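PDB 5J90: RagB/SusD domain protein from Flavobacterium johnsoniae, which binds chitin as a SusD-like protein, probably a surface lipoprotein, of a polysaccharide utilization locus, probably presenting chitin fragments for uptake across the outer membrane. Local coordinates for residues T131-P136 against E431-W436; E225-V230 against R345-G350; T302-S307 against P449-Y454; N401-A406 against K416-I421. One frame throughout, in Å; residues are numbered along the deposited sequence.

Contact 1: residues T131-P136 against E431-W436; sequences TDTFGP and EGQEAW
Gln433 leaves helix 432-442 with CG anti to the backbone N (chi1 177°) and then bends at chi2 (67°), which carries its amide across to Thr133. Thr133, in the last turn of helix 113-134, holds OG1 on the side of its own backbone N, facing that amide. The bond that results is weak: Gln433 NE2 lies 3.1 Å from Thr133 OG1, but the angle at the hydrogen is only 122°. Thr133 OG1 is bonded more strongly to Arg129 O, one turn back, and Ser57 holds Gln433 OE1. Gln433 NE2 also donates to a water at 3.1 Å, and that water donates in turn to Asp132 OD2 at 2.8 Å, so one amide nitrogen serves both neighbouring residues of the other helix. Beside it the Trp436 ring turns an edge to the threonine, its CZ3 lying 3.9 Å from Thr133 OG1. Val465 O takes the Trp436 NE1 proton, Tyr158 and Trp501 hold Asp132 OD1, and Arg213 forms salt bridges with both Asp132 and Glu434. At the start of helix 432-442, Glu431 is the N-cap, its carboxylate taking the N-H groups of Gln433 and Glu434. A leucine in place of Gln433 would probably leave the bridging water without this N-H donor and Ser57 without its amide partner. Two helix ends thus meet deep in the protein through polar groups, and the shared arginine is likely to offset the nearby negative charges of Asp132 and Glu434.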
# COMPACT_ATOMS: atom_id res chain seq x y z
N THR A 131 12.17 -10.34 -5.62
CA THR A 131 11.41 -9.12 -5.33
C THR A 131 10.15 -9.40 -4.52
O THR A 131 9.76 -8.59 -3.67
CB THR A 131 11.11 -8.28 -6.59
OG1 THR A 131 10.35 -7.13 -6.21
CG2 THR A 131 10.29 -9.07 -7.60
N ASP A 132 9.53 -10.56 -4.73
CA ASP A 132 8.37 -10.91 -3.92
C ASP A 132 8.71 -11.09 -2.45
O ASP A 132 7.84 -10.98 -1.59
CB ASP A 132 7.69 -12.16 -4.47
CG ASP A 132 6.96 -11.90 -5.77
OD1 ASP A 132 6.80 -10.73 -6.17
OD2 ASP A 132 6.53 -12.90 -6.38
N THR A 133 9.98 -11.35 -2.15
CA THR A 133 10.44 -11.53 -0.78
C THR A 133 10.85 -10.21 -0.12
O THR A 133 10.48 -9.94 1.01
CB THR A 133 11.60 -12.55 -0.74
OG1 THR A 133 11.11 -13.82 -1.19
CG2 THR A 133 12.15 -12.71 0.66
N PHE A 134 11.59 -9.37 -0.85
CA PHE A 134 12.19 -8.16 -0.28
C PHE A 134 11.50 -6.85 -0.65
O PHE A 134 11.62 -5.85 0.08
CB PHE A 134 13.68 -8.08 -0.65
CG PHE A 134 14.51 -9.16 -0.03
CD1 PHE A 134 14.93 -9.06 1.29
CD2 PHE A 134 14.86 -10.30 -0.76
CE1 PHE A 134 15.67 -10.07 1.88
CE2 PHE A 134 15.60 -11.31 -0.17
CZ PHE A 134 16.00 -11.20 1.14
N GLY A 135 10.80 -6.83 -1.79
CA GLY A 135 10.26 -5.59 -2.34
C GLY A 135 11.25 -5.00 -3.33
O GLY A 135 11.56 -5.61 -4.35
N PRO A 136 11.77 -3.80 -3.05
CA PRO A 136 12.84 -3.28 -3.91
C PRO A 136 14.02 -4.25 -3.94
O PRO A 136 14.35 -4.85 -2.92
CB PRO A 136 13.24 -1.96 -3.22
CG PRO A 136 12.02 -1.57 -2.40
CD PRO A 136 11.44 -2.88 -1.94
N GLU A 431 5.88 -26.22 -2.79
CA GLU A 431 6.55 -24.96 -3.17
C GLU A 431 5.99 -23.74 -2.41
O GLU A 431 5.11 -23.02 -2.88
CB GLU A 431 6.48 -24.77 -4.69
CG GLU A 431 7.63 -23.95 -5.28
CD GLU A 431 7.68 -22.54 -4.71
OE1 GLU A 431 6.95 -21.65 -5.21
OE2 GLU A 431 8.43 -22.32 -3.74
N GLY A 432 6.54 -23.51 -1.23
CA GLY A 432 5.98 -22.55 -0.31
C GLY A 432 6.05 -21.09 -0.72
O GLY A 432 5.22 -20.30 -0.27
N GLN A 433 6.99 -20.72 -1.58
CA GLN A 433 7.16 -19.31 -1.94
C GLN A 433 5.94 -18.76 -2.69
O GLN A 433 5.41 -17.71 -2.32
CB GLN A 433 8.45 -19.11 -2.73
CG GLN A 433 8.69 -17.68 -3.23
CD GLN A 433 8.94 -16.68 -2.11
OE1 GLN A 433 9.35 -17.03 -1.00
NE2 GLN A 433 8.70 -15.41 -2.42
N GLU A 434 5.47 -19.47 -3.70
CA GLU A 434 4.30 -19.01 -4.43
C GLU A 434 3.07 -18.99 -3.52
O GLU A 434 2.26 -18.07 -3.59
CB GLU A 434 4.06 -19.87 -5.66
CG GLU A 434 2.91 -19.38 -6.55
CD GLU A 434 3.08 -17.93 -7.00
OE1 GLU A 434 4.21 -17.41 -7.05
OE2 GLU A 434 2.05 -17.31 -7.34
N ALA A 435 2.93 -20.00 -2.67
CA ALA A 435 1.79 -20.04 -1.75
C ALA A 435 1.80 -18.86 -0.78
O ALA A 435 0.74 -18.30 -0.48
CB ALA A 435 1.78 -21.38 -0.97
N TRP A 436 2.98 -18.50 -0.28
CA TRP A 436 3.13 -17.33 0.60
C TRP A 436 2.76 -16.04 -0.12
O TRP A 436 2.06 -15.18 0.43
CB TRP A 436 4.56 -17.26 1.16
CG TRP A 436 4.88 -16.06 2.02
CD1 TRP A 436 4.15 -15.57 3.07
CD2 TRP A 436 6.05 -15.24 1.93
NE1 TRP A 436 4.78 -14.47 3.61
CE2 TRP A 436 5.95 -14.25 2.93
CE3 TRP A 436 7.17 -15.24 1.09
CZ2 TRP A 436 6.93 -13.27 3.11
CZ3 TRP A 436 8.14 -14.27 1.26
CH2 TRP A 436 8.02 -13.30 2.27
O HOH W 1 6.98 -15.24 -4.98

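Contact 2: residues E225-V230 against R345-G350; sequences EAEKAV and RGWNMG
Two polar links join Glu227 and Asn348. The direct one is a hydrogen bond from Asn348 N to Glu227 OE2, 2.8 Å long and fairly straight at 163°, reaching the oxygen on its anti side and 21° out of the carboxylate plane. The Glu227 chain runs extended beyond CG to get there, and its carboxylate lies nearly parallel to the Asn348 amide, the planes 15° apart. The second link is a water that donates to Glu227 O and to Asn348 O, both at 2.8 Å. Glu227 OE1 looks back along its own helix to a salt bridge with Lys223, so the two carboxylate oxygens have different tasks. An alanine in place of Glu227 would probably leave Asn348 N without its acceptor and Lys223 without its charge partner.

The apolar contacts lie alongside. Met349, bent at chi2 and chi3, brings CE back to the helix, 3.8 Å from Val230 CG2 and 4.1 Å from Ala226 CB. Ala226 CB also meets the six-membered ring of Trp347, 3.6 Å from CZ3.

Gly346 closes helix 332-344 with a Schellman motif, its positive phi turning the chain into the loop that carries these residues. Trp347 touches both helix 219-231, at Ala222 and Lys223, and Met212 of helix 196-213, so the loop between helices 332-344 and 353-368 packs on helices 196-213 and 219-231.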
# COMPACT_ATOMS: atom_id res chain seq x y z
N GLU A 225 -1.59 -7.77 -19.01
CA GLU A 225 -0.57 -8.81 -19.07
C GLU A 225 -1.18 -10.22 -18.97
O GLU A 225 -0.71 -11.14 -19.63
CB GLU A 225 0.49 -8.57 -17.99
CG GLU A 225 1.30 -7.29 -18.22
CD GLU A 225 2.22 -7.35 -19.44
OE1 GLU A 225 2.49 -8.44 -19.95
OE2 GLU A 225 2.70 -6.27 -19.87
N ALA A 226 -2.24 -10.37 -18.19
CA ALA A 226 -2.90 -11.68 -18.07
C ALA A 226 -3.53 -12.08 -19.40
O ALA A 226 -3.41 -13.22 -19.86
CB ALA A 226 -3.96 -11.65 -16.99
N GLU A 227 -4.20 -11.13 -20.04
CA GLU A 227 -4.81 -11.42 -21.33
C GLU A 227 -3.77 -11.69 -22.42
O GLU A 227 -3.97 -12.57 -23.25
CB GLU A 227 -5.83 -10.34 -21.70
CG GLU A 227 -7.04 -10.41 -20.79
CD GLU A 227 -8.13 -9.42 -21.10
OE1 GLU A 227 -7.84 -8.35 -21.68
OE2 GLU A 227 -9.29 -9.71 -20.74
N LYS A 228 -2.64 -10.99 -22.38
CA LYS A 228 -1.53 -11.27 -23.30
C LYS A 228 -1.04 -12.72 -23.16
O LYS A 228 -0.79 -13.40 -24.16
CB LYS A 228 -0.34 -10.33 -23.03
CG LYS A 228 -0.43 -8.96 -23.68
CD LYS A 228 0.67 -8.01 -23.16
CE LYS A 228 2.07 -8.57 -23.37
NZ LYS A 228 3.09 -7.64 -22.78
N ALA A 229 -0.91 -13.19 -21.92
CA ALA A 229 -0.42 -14.54 -21.66
C ALA A 229 -1.28 -15.59 -22.35
O ALA A 229 -0.76 -16.52 -22.98
CB ALA A 229 -0.38 -14.80 -20.15
N VAL A 230 -2.59 -15.41 -22.24
CA VAL A 230 -3.55 -16.37 -22.77
C VAL A 230 -3.67 -16.23 -24.28
O VAL A 230 -3.85 -17.22 -25.00
CB VAL A 230 -4.92 -16.19 -22.07
CG1 VAL A 230 -6.01 -16.99 -22.77
CG2 VAL A 230 -4.80 -16.60 -20.61
N ARG A 345 -12.84 -12.33 -12.66
CA ARG A 345 -12.64 -10.90 -12.87
C ARG A 345 -13.15 -10.41 -14.23
O ARG A 345 -13.07 -9.22 -14.53
CB ARG A 345 -11.15 -10.55 -12.68
CG ARG A 345 -10.67 -10.89 -11.28
CD ARG A 345 -9.20 -10.50 -11.05
NE ARG A 345 -8.78 -10.90 -9.72
CZ ARG A 345 -9.08 -10.23 -8.61
NH1 ARG A 345 -9.78 -9.10 -8.66
NH2 ARG A 345 -8.70 -10.69 -7.43
N GLY A 346 -13.68 -11.32 -15.03
CA GLY A 346 -14.24 -10.95 -16.33
C GLY A 346 -13.23 -10.88 -17.46
O GLY A 346 -13.52 -10.33 -18.53
N TRP A 347 -12.04 -11.43 -17.24
CA TRP A 347 -10.98 -11.34 -18.24
C TRP A 347 -11.05 -12.46 -19.28
O TRP A 347 -11.69 -13.49 -19.06
CB TRP A 347 -9.61 -11.40 -17.55
CG TRP A 347 -9.36 -10.30 -16.56
CD1 TRP A 347 -10.11 -9.17 -16.35
CD2 TRP A 347 -8.26 -10.23 -15.65
NE1 TRP A 347 -9.53 -8.40 -15.37
CE2 TRP A 347 -8.40 -9.03 -14.92
CE3 TRP A 347 -7.17 -11.06 -15.39
CZ2 TRP A 347 -7.49 -8.65 -13.94
CZ3 TRP A 347 -6.26 -10.67 -14.41
CH2 TRP A 347 -6.43 -9.49 -13.69
N ASN A 348 -10.37 -12.25 -20.41
CA ASN A 348 -10.40 -13.21 -21.52
C ASN A 348 -9.48 -14.39 -21.27
O ASN A 348 -8.32 -14.39 -21.71
CB ASN A 348 -9.99 -12.53 -22.82
CG ASN A 348 -11.01 -11.54 -23.32
OD1 ASN A 348 -12.17 -11.57 -22.90
ND2 ASN A 348 -10.59 -10.66 -24.22
N MET A 349 -10.01 -15.40 -20.58
CA MET A 349 -9.20 -16.50 -20.08
C MET A 349 -9.45 -17.84 -20.78
O MET A 349 -8.69 -18.77 -20.60
CB MET A 349 -9.41 -16.68 -18.58
CG MET A 349 -8.95 -15.50 -17.73
SD MET A 349 -7.14 -15.36 -17.62
CE MET A 349 -6.81 -14.01 -18.76
N GLY A 350 -10.53 -17.94 -21.56
CA GLY A 350 -10.90 -19.22 -22.15
C GLY A 350 -11.53 -20.10 -21.09
O GLY A 350 -10.84 -20.78 -20.33
O HOH W 2 -6.67 -13.26 -23.72

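Contact 3: residues T302-S307 against P449-Y454; sequences TGIAIS and PVLKNY
Lys452 starts with CB 3.8 Å from Gly303 O, the carbonyl that takes both backbone bonds of the contact. Its CG, set beside the backbone N (chi1 -63°), comes next to the peptide that joins Ile304 to Ala305, 3.9 Å from Ala305 N. The chain then bends at chi2, and CE passes Ala305 CB at 4.1 Å; beyond that the amino group leads away from residues 302-307. The side chain therefore touches the other loop through its methylenes, not its amino group.

Gly303 O accepts from two successive N-H groups, Leu451 N at 2.8 Å and Lys452 N at 2.9 Å; the first is tilted 16° from the carbonyl plane, the second stands above it at 37°. Val450 CG1 packs on Gly303 CA at 3.7 Å, where a side chain would collide with it, and the positive phi also favours glycine. Ile304 CG2 meets Leu451 CD1 at 4.2 Å.

Here the loop between helix 283-286 and strand 326-328 meets the one between helices 432-442 and 472-477. Arg301 adds a bond to Pro449 O. With its bonds made by backbone atoms, the join depends on loop shape and on Gly303 more than on polar side chains.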
# COMPACT_ATOMS: atom_id res chain seq x y z
N THR A 302 2.58 -24.01 13.73
CA THR A 302 3.69 -23.06 13.63
C THR A 302 3.48 -21.82 14.52
O THR A 302 2.35 -21.40 14.77
CB THR A 302 3.98 -22.63 12.17
OG1 THR A 302 5.26 -21.97 12.10
CG2 THR A 302 2.90 -21.69 11.63
N GLY A 303 4.59 -21.26 15.00
CA GLY A 303 4.54 -20.11 15.89
C GLY A 303 4.15 -20.49 17.30
O GLY A 303 3.28 -19.86 17.91
N ILE A 304 4.82 -21.51 17.83
CA ILE A 304 4.48 -22.04 19.14
C ILE A 304 5.66 -22.04 20.09
O ILE A 304 6.81 -21.80 19.70
CB ILE A 304 3.95 -23.49 19.03
CG1 ILE A 304 4.99 -24.39 18.35
CG2 ILE A 304 2.63 -23.53 18.26
CD1 ILE A 304 4.67 -25.87 18.42
N ALA A 305 5.37 -22.32 21.36
CA ALA A 305 6.43 -22.58 22.33
C ALA A 305 6.84 -24.03 22.17
O ALA A 305 5.99 -24.91 22.02
CB ALA A 305 5.92 -22.31 23.74
N ILE A 306 8.15 -24.28 22.18
CA ILE A 306 8.66 -25.64 22.03
C ILE A 306 9.55 -26.00 23.21
O ILE A 306 10.61 -25.40 23.41
CB ILE A 306 9.43 -25.82 20.70
CG1 ILE A 306 8.47 -25.68 19.52
CG2 ILE A 306 10.13 -27.18 20.66
CD1 ILE A 306 9.16 -25.67 18.17
N SER A 307 9.12 -26.99 23.98
CA SER A 307 9.88 -27.43 25.14
C SER A 307 11.09 -28.25 24.69
O SER A 307 12.22 -27.96 25.06
CB SER A 307 9.00 -28.25 26.08
OG SER A 307 9.72 -28.64 27.23
N PRO A 449 -3.34 -18.57 13.02
CA PRO A 449 -2.41 -17.53 13.46
C PRO A 449 -1.36 -18.07 14.44
O PRO A 449 -1.61 -19.05 15.14
CB PRO A 449 -3.32 -16.52 14.18
CG PRO A 449 -4.53 -17.32 14.58
CD PRO A 449 -4.72 -18.30 13.45
N VAL A 450 -0.19 -17.46 14.48
CA VAL A 450 0.83 -17.88 15.44
C VAL A 450 0.34 -17.61 16.86
O VAL A 450 -0.51 -16.75 17.09
CB VAL A 450 2.20 -17.19 15.21
CG1 VAL A 450 2.76 -17.55 13.83
CG2 VAL A 450 2.12 -15.67 15.41
N LEU A 451 0.88 -18.38 17.81
CA LEU A 451 0.55 -18.21 19.23
C LEU A 451 1.63 -17.40 19.94
O LEU A 451 1.38 -16.84 21.01
CB LEU A 451 0.40 -19.57 19.91
CG LEU A 451 -0.78 -20.38 19.38
CD1 LEU A 451 -0.81 -21.77 20.02
CD2 LEU A 451 -2.08 -19.64 19.62
N LYS A 452 2.82 -17.37 19.35
CA LYS A 452 3.94 -16.59 19.89
C LYS A 452 4.46 -15.65 18.81
O LYS A 452 4.78 -16.07 17.69
CB LYS A 452 5.07 -17.52 20.35
CG LYS A 452 4.72 -18.46 21.51
CD LYS A 452 4.36 -17.67 22.76
CE LYS A 452 4.21 -18.57 23.98
NZ LYS A 452 4.01 -17.77 25.22
N ASN A 453 4.55 -14.37 19.15
CA ASN A 453 4.97 -13.33 18.22
C ASN A 453 6.05 -12.48 18.90
O ASN A 453 5.73 -11.64 19.75
CB ASN A 453 3.76 -12.47 17.82
CG ASN A 453 4.09 -11.39 16.80
OD1 ASN A 453 5.23 -10.95 16.66
ND2 ASN A 453 3.06 -10.94 16.09
N TYR A 454 7.30 -12.71 18.53
CA TYR A 454 8.44 -12.04 19.15
C TYR A 454 9.00 -10.92 18.27
O TYR A 454 10.20 -10.61 18.33
CB TYR A 454 9.54 -13.06 19.47
CG TYR A 454 9.14 -14.09 20.51
CD1 TYR A 454 8.61 -13.69 21.73
CD2 TYR A 454 9.27 -15.44 20.26
CE1 TYR A 454 8.23 -14.62 22.68
CE2 TYR A 454 8.90 -16.38 21.21
CZ TYR A 454 8.38 -15.96 22.42
OH TYR A 454 8.01 -16.89 23.37

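Contact 4: residues N401-A406 against K416-I421; sequences NNVTVA and KLQKII
Lys419 and Gln418, adjacent on helix 413-428 of this SusD-like helical fold, hold the irregular segment 401-406 that precedes the helix. Lys419 gives its amino group to two backbone carbonyls: NZ is 2.8 Å from Thr404 O, which it meets from above the carbonyl plane, and 2.7 Å from Ala406 O. The bend at chi4 (-77°) turns NZ into the space between them, and a water accepts from both Lys419 NZ and Thr404 N. Lower on the same side chain the packing is tight, with Lys419 CG 3.4 Å from Val403 CG2.

Gln418 stretches out fully and donates from NE2 to Asn401 OD1, 2.9 Å away and nearly straight at 167°. Its nitrogen also meets a second water, shared with Asn402 N, while Val403 lies alongside its amide.

Outside this shell, Asn401 is positioned by Lys446 N at OD1 and by Thr422 at ND2. Tyr278 and Tyr357 bond the carbonyls of Val403 and Val405, and Asn380 bonds the Thr404 hydroxyl. Tyr357 of helix 353-368 also touches the Lys419 side chain. At the amide pair, Asn401 OD1 lies exactly in the plane of the Gln418 amide, yet NE2 stands 54° out of the Asn401 amide plane.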
# COMPACT_ATOMS: atom_id res chain seq x y z
N ASN A 401 -10.36 -22.46 7.64
CA ASN A 401 -10.66 -22.40 6.21
C ASN A 401 -11.96 -23.14 5.96
O ASN A 401 -11.98 -24.32 5.56
CB ASN A 401 -9.51 -22.97 5.36
CG ASN A 401 -9.55 -22.46 3.92
OD1 ASN A 401 -9.63 -21.25 3.69
ND2 ASN A 401 -9.52 -23.36 2.96
N ASN A 402 -13.06 -22.45 6.22
CA ASN A 402 -14.36 -23.09 6.30
C ASN A 402 -15.14 -22.92 5.01
O ASN A 402 -16.03 -22.09 4.90
CB ASN A 402 -15.11 -22.58 7.52
CG ASN A 402 -14.33 -22.80 8.80
OD1 ASN A 402 -13.69 -23.84 8.98
ND2 ASN A 402 -14.35 -21.81 9.69
N VAL A 403 -14.74 -23.72 4.03
CA VAL A 403 -15.30 -23.68 2.69
C VAL A 403 -15.25 -25.10 2.13
O VAL A 403 -14.31 -25.85 2.41
CB VAL A 403 -14.50 -22.69 1.79
CG1 VAL A 403 -13.07 -23.16 1.60
CG2 VAL A 403 -15.19 -22.50 0.45
N THR A 404 -16.25 -25.47 1.35
CA THR A 404 -16.27 -26.78 0.72
C THR A 404 -15.58 -26.73 -0.64
O THR A 404 -15.25 -25.65 -1.15
CB THR A 404 -17.71 -27.28 0.50
OG1 THR A 404 -18.38 -26.38 -0.39
CG2 THR A 404 -18.46 -27.35 1.81
N VAL A 405 -15.38 -27.89 -1.25
CA VAL A 405 -14.78 -27.95 -2.56
C VAL A 405 -15.75 -27.55 -3.66
O VAL A 405 -15.39 -26.79 -4.57
CB VAL A 405 -14.22 -29.36 -2.87
CG1 VAL A 405 -13.67 -29.40 -4.29
CG2 VAL A 405 -13.13 -29.74 -1.88
N ALA A 406 -16.99 -28.04 -3.59
CA ALA A 406 -17.95 -27.89 -4.68
C ALA A 406 -18.20 -26.44 -5.09
O ALA A 406 -18.40 -25.57 -4.24
CB ALA A 406 -19.28 -28.57 -4.33
N LYS A 416 -15.93 -17.71 -3.94
CA LYS A 416 -15.41 -18.32 -5.16
C LYS A 416 -13.88 -18.25 -5.19
O LYS A 416 -13.22 -19.25 -5.49
CB LYS A 416 -16.02 -17.66 -6.40
CG LYS A 416 -17.50 -17.99 -6.60
CD LYS A 416 -18.13 -17.17 -7.72
CE LYS A 416 -19.55 -17.66 -8.00
NZ LYS A 416 -20.20 -16.87 -9.10
N LEU A 417 -13.33 -17.08 -4.87
CA LEU A 417 -11.89 -16.92 -4.84
C LEU A 417 -11.27 -17.79 -3.76
O LEU A 417 -10.23 -18.41 -3.99
CB LEU A 417 -11.50 -15.45 -4.65
CG LEU A 417 -9.99 -15.17 -4.70
CD1 LEU A 417 -9.40 -15.56 -6.04
CD2 LEU A 417 -9.70 -13.69 -4.40
N GLN A 418 -11.89 -17.86 -2.58
CA GLN A 418 -11.39 -18.72 -1.52
C GLN A 418 -11.30 -20.18 -1.97
O GLN A 418 -10.33 -20.87 -1.65
CB GLN A 418 -12.24 -18.58 -0.25
CG GLN A 418 -11.72 -19.37 0.93
CD GLN A 418 -12.56 -19.18 2.19
OE1 GLN A 418 -13.63 -18.55 2.14
NE2 GLN A 418 -12.10 -19.72 3.31
N LYS A 419 -12.30 -20.65 -2.71
CA LYS A 419 -12.27 -22.02 -3.23
C LYS A 419 -11.11 -22.19 -4.19
O LYS A 419 -10.34 -23.15 -4.08
CB LYS A 419 -13.59 -22.36 -3.92
CG LYS A 419 -14.75 -22.57 -2.95
CD LYS A 419 -16.06 -22.72 -3.71
CE LYS A 419 -17.25 -22.82 -2.76
NZ LYS A 419 -17.37 -24.17 -2.12
N ILE A 420 -10.99 -21.28 -5.15
CA ILE A 420 -9.92 -21.34 -6.14
C ILE A 420 -8.53 -21.35 -5.49
O ILE A 420 -7.69 -22.21 -5.80
CB ILE A 420 -10.03 -20.17 -7.13
CG1 ILE A 420 -11.27 -20.36 -8.01
CG2 ILE A 420 -8.78 -20.07 -7.98
CD1 ILE A 420 -11.67 -19.10 -8.79
N ILE A 421 -8.30 -20.42 -4.58
CA ILE A 421 -6.98 -20.32 -3.95
C ILE A 421 -6.71 -21.51 -3.02
O ILE A 421 -5.57 -21.96 -2.92
CB ILE A 421 -6.80 -18.97 -3.21
CG1 ILE A 421 -6.99 -17.78 -4.16
CG2 ILE A 421 -5.43 -18.91 -2.54
CD1 ILE A 421 -6.04 -17.76 -5.34
O HOH W 3 -13.64 -19.60 5.87
O HOH W 4 -18.33 -23.55 0.86

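In the fold
Contact 1 lies near the middle of the chain, fully buried; the centres of the other three lie about 20 to 23 Å from the chain's centre, contact 4 still buried and 2 and 3 partly open. Contacts 1 and 4 use successive helices, 432-442 and 413-428. Contacts 2 and 4 approach to about 4 Å between nearest atoms, both beside helices 332-344 and 353-368, whereas contacts 2 and 3 lie on opposite sides of that centre. The chemistry follows: side-chain and water bridges in contact 1, helix side chains bonding loop backbone in 2 and 4, with an apolar patch added in 2 and an amide pair in 4, and backbone bonds in 3.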